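Local coordinates for nitrogen regulatory PII-like protein (Bacillus subtilis subsp. subtilis, PDB 4R25) that acts as a PII-family nitrogen regulator, required for full induction of the nrgAB operon when ammonium is limiting, at residues Gln41-Glu46 against Lys52-Val57. Numbering follows the deposited sequence.
Sequences QKAHTE and KIESNV. With ZN (zinc ion), chain B; ZN (zinc ion), chain D.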
# COMPACT_ATOMS: atom_id res chain seq x y z
N GLN A 41 -3.37 16.49 -16.71
CA GLN A 41 -2.89 17.81 -17.12
C GLN A 41 -4.01 18.78 -17.48
O GLN A 41 -5.00 18.41 -18.13
CB GLN A 41 -1.87 17.70 -18.26
CG GLN A 41 -2.09 16.51 -19.16
CD GLN A 41 -1.01 16.38 -20.22
OE1 GLN A 41 0.11 16.88 -20.04
NE2 GLN A 41 -1.34 15.71 -21.32
N LYS A 42 -3.85 20.01 -17.00
CA LYS A 42 -4.76 21.11 -17.29
C LYS A 42 -4.72 21.47 -18.76
O LYS A 42 -3.66 21.76 -19.32
CB LYS A 42 -4.38 22.34 -16.46
CG LYS A 42 -4.66 22.20 -14.98
CD LYS A 42 -4.05 23.35 -14.20
CE LYS A 42 -4.40 23.26 -12.72
NZ LYS A 42 -3.63 24.24 -11.90
N ALA A 43 -5.89 21.42 -19.38
CA ALA A 43 -6.04 21.78 -20.78
C ALA A 43 -6.95 23.00 -20.90
O ALA A 43 -7.74 23.30 -20.01
CB ALA A 43 -6.59 20.61 -21.56
N HIS A 44 -6.83 23.72 -22.01
CA HIS A 44 -7.73 24.84 -22.26
C HIS A 44 -9.10 24.37 -22.69
O HIS A 44 -9.23 23.40 -23.44
CB HIS A 44 -7.17 25.79 -23.32
CG HIS A 44 -6.12 26.71 -22.81
ND1 HIS A 44 -6.40 27.74 -21.93
CD2 HIS A 44 -4.79 26.77 -23.04
CE1 HIS A 44 -5.29 28.39 -21.64
NE2 HIS A 44 -4.30 27.82 -22.30
N THR A 45 -10.13 25.05 -22.20
CA THR A 45 -11.42 24.99 -22.86
C THR A 45 -11.51 26.20 -23.79
O THR A 45 -10.58 27.01 -23.88
CB THR A 45 -12.60 24.97 -21.86
OG1 THR A 45 -12.63 26.18 -21.11
CG2 THR A 45 -12.49 23.78 -20.90
N GLU A 46 -12.63 26.32 -24.48
CA GLU A 46 -12.80 27.41 -25.41
C GLU A 46 -12.99 28.75 -24.70
O GLU A 46 -12.61 29.80 -25.21
CB GLU A 46 -14.00 27.12 -26.30
CG GLU A 46 -14.11 28.02 -27.48
CD GLU A 46 -15.29 27.64 -28.30
OE1 GLU A 46 -16.15 26.92 -27.76
OE2 GLU A 46 -15.35 28.05 -29.48
N LYS A 52 -10.13 22.14 -18.19
CA LYS A 52 -10.60 20.82 -18.55
C LYS A 52 -9.39 19.93 -18.32
O LYS A 52 -8.26 20.37 -18.56
CB LYS A 52 -11.00 20.81 -20.02
CG LYS A 52 -10.91 19.48 -20.72
CD LYS A 52 -9.99 19.53 -21.96
CE LYS A 52 -10.60 20.25 -23.16
NZ LYS A 52 -10.14 19.70 -24.48
N ILE A 53 -9.59 18.71 -17.82
CA ILE A 53 -8.45 17.86 -17.49
C ILE A 53 -8.31 16.72 -18.48
O ILE A 53 -9.27 16.03 -18.79
CB ILE A 53 -8.54 17.30 -16.07
CG1 ILE A 53 -8.66 18.44 -15.05
CG2 ILE A 53 -7.34 16.41 -15.75
CD1 ILE A 53 -7.45 19.32 -14.97
N GLU A 54 -7.10 16.52 -18.98
CA GLU A 54 -6.83 15.42 -19.88
C GLU A 54 -5.97 14.40 -19.14
O GLU A 54 -5.10 14.76 -18.35
CB GLU A 54 -6.12 15.93 -21.12
CG GLU A 54 -5.97 14.93 -22.24
CD GLU A 54 -5.36 15.58 -23.46
OE1 GLU A 54 -5.07 14.86 -24.44
OE2 GLU A 54 -5.16 16.81 -23.43
N SER A 55 -6.22 13.12 -19.39
CA SER A 55 -5.58 12.07 -18.63
C SER A 55 -5.29 10.84 -19.47
O SER A 55 -6.07 10.47 -20.34
CB SER A 55 -6.46 11.69 -17.42
OG SER A 55 -7.70 11.17 -17.85
N ASN A 56 -4.15 10.22 -19.20
CA ASN A 56 -3.82 8.95 -19.82
C ASN A 56 -3.60 7.90 -18.75
O ASN A 56 -3.09 8.20 -17.67
CB ASN A 56 -2.61 9.07 -20.75
CG ASN A 56 -1.34 9.52 -20.03
OD1 ASN A 56 -1.33 10.53 -19.33
ND2 ASN A 56 -0.25 8.76 -20.20
N VAL A 57 -3.99 6.67 -19.05
CA VAL A 57 -3.76 5.56 -18.15
C VAL A 57 -2.69 4.64 -18.71
O VAL A 57 -2.80 4.16 -19.83
CB VAL A 57 -5.06 4.78 -17.89
CG1 VAL A 57 -4.79 3.53 -17.07
CG2 VAL A 57 -6.08 5.67 -17.19
ZN ZN B . -8.25 29.11 -21.04
ZN ZN D . -4.71 16.19 -26.62
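Gln41 and Glu54 form an antiparallel hydrogen-bonded pair, Gln41 N giving to Glu54 O at 2.9 Å and Glu54 N returning a nearly straight bond (175°) to Gln41 O. Ala43 and Lys52 repeat the pattern: Ala43 N reaches Lys52 O at 2.7 Å, while the answering bond from Lys52 N to Ala43 O is longer, 3.2 Å. Between them lies the non-hydrogen-bonded pair Lys42 and Ile53. Their side chains run alongside each other, Ile53 CD1 4.0 Å from Lys42 CG, on the face where the second subunit packs its Lys24 and Gly23. Cutting Ile53 back to an alanine would probably leave the Lys42 stem without its apolar neighbour and weaken the packing on Gly23 of the second subunit. On the other face the Lys52 chain, kinked from chi2 (-123°) onward, lays CD 3.6 Å from Ala43 CB. The Thr45 methyl CG2 lies against Lys52 CB, and Thr45 OG1 hydrogen-bonds to Arg49 NH2. Each strand also binds a zinc ion of its own, His44 through ND1 at 2.5 Å and Glu54 through OE1 at 2.6 Å. Near the tip of this long hairpin, the T-loop region of PII proteins, backbone bonds thus carry the pairing, while Ile53 faces the second subunit and His44 and Glu54 reach metal.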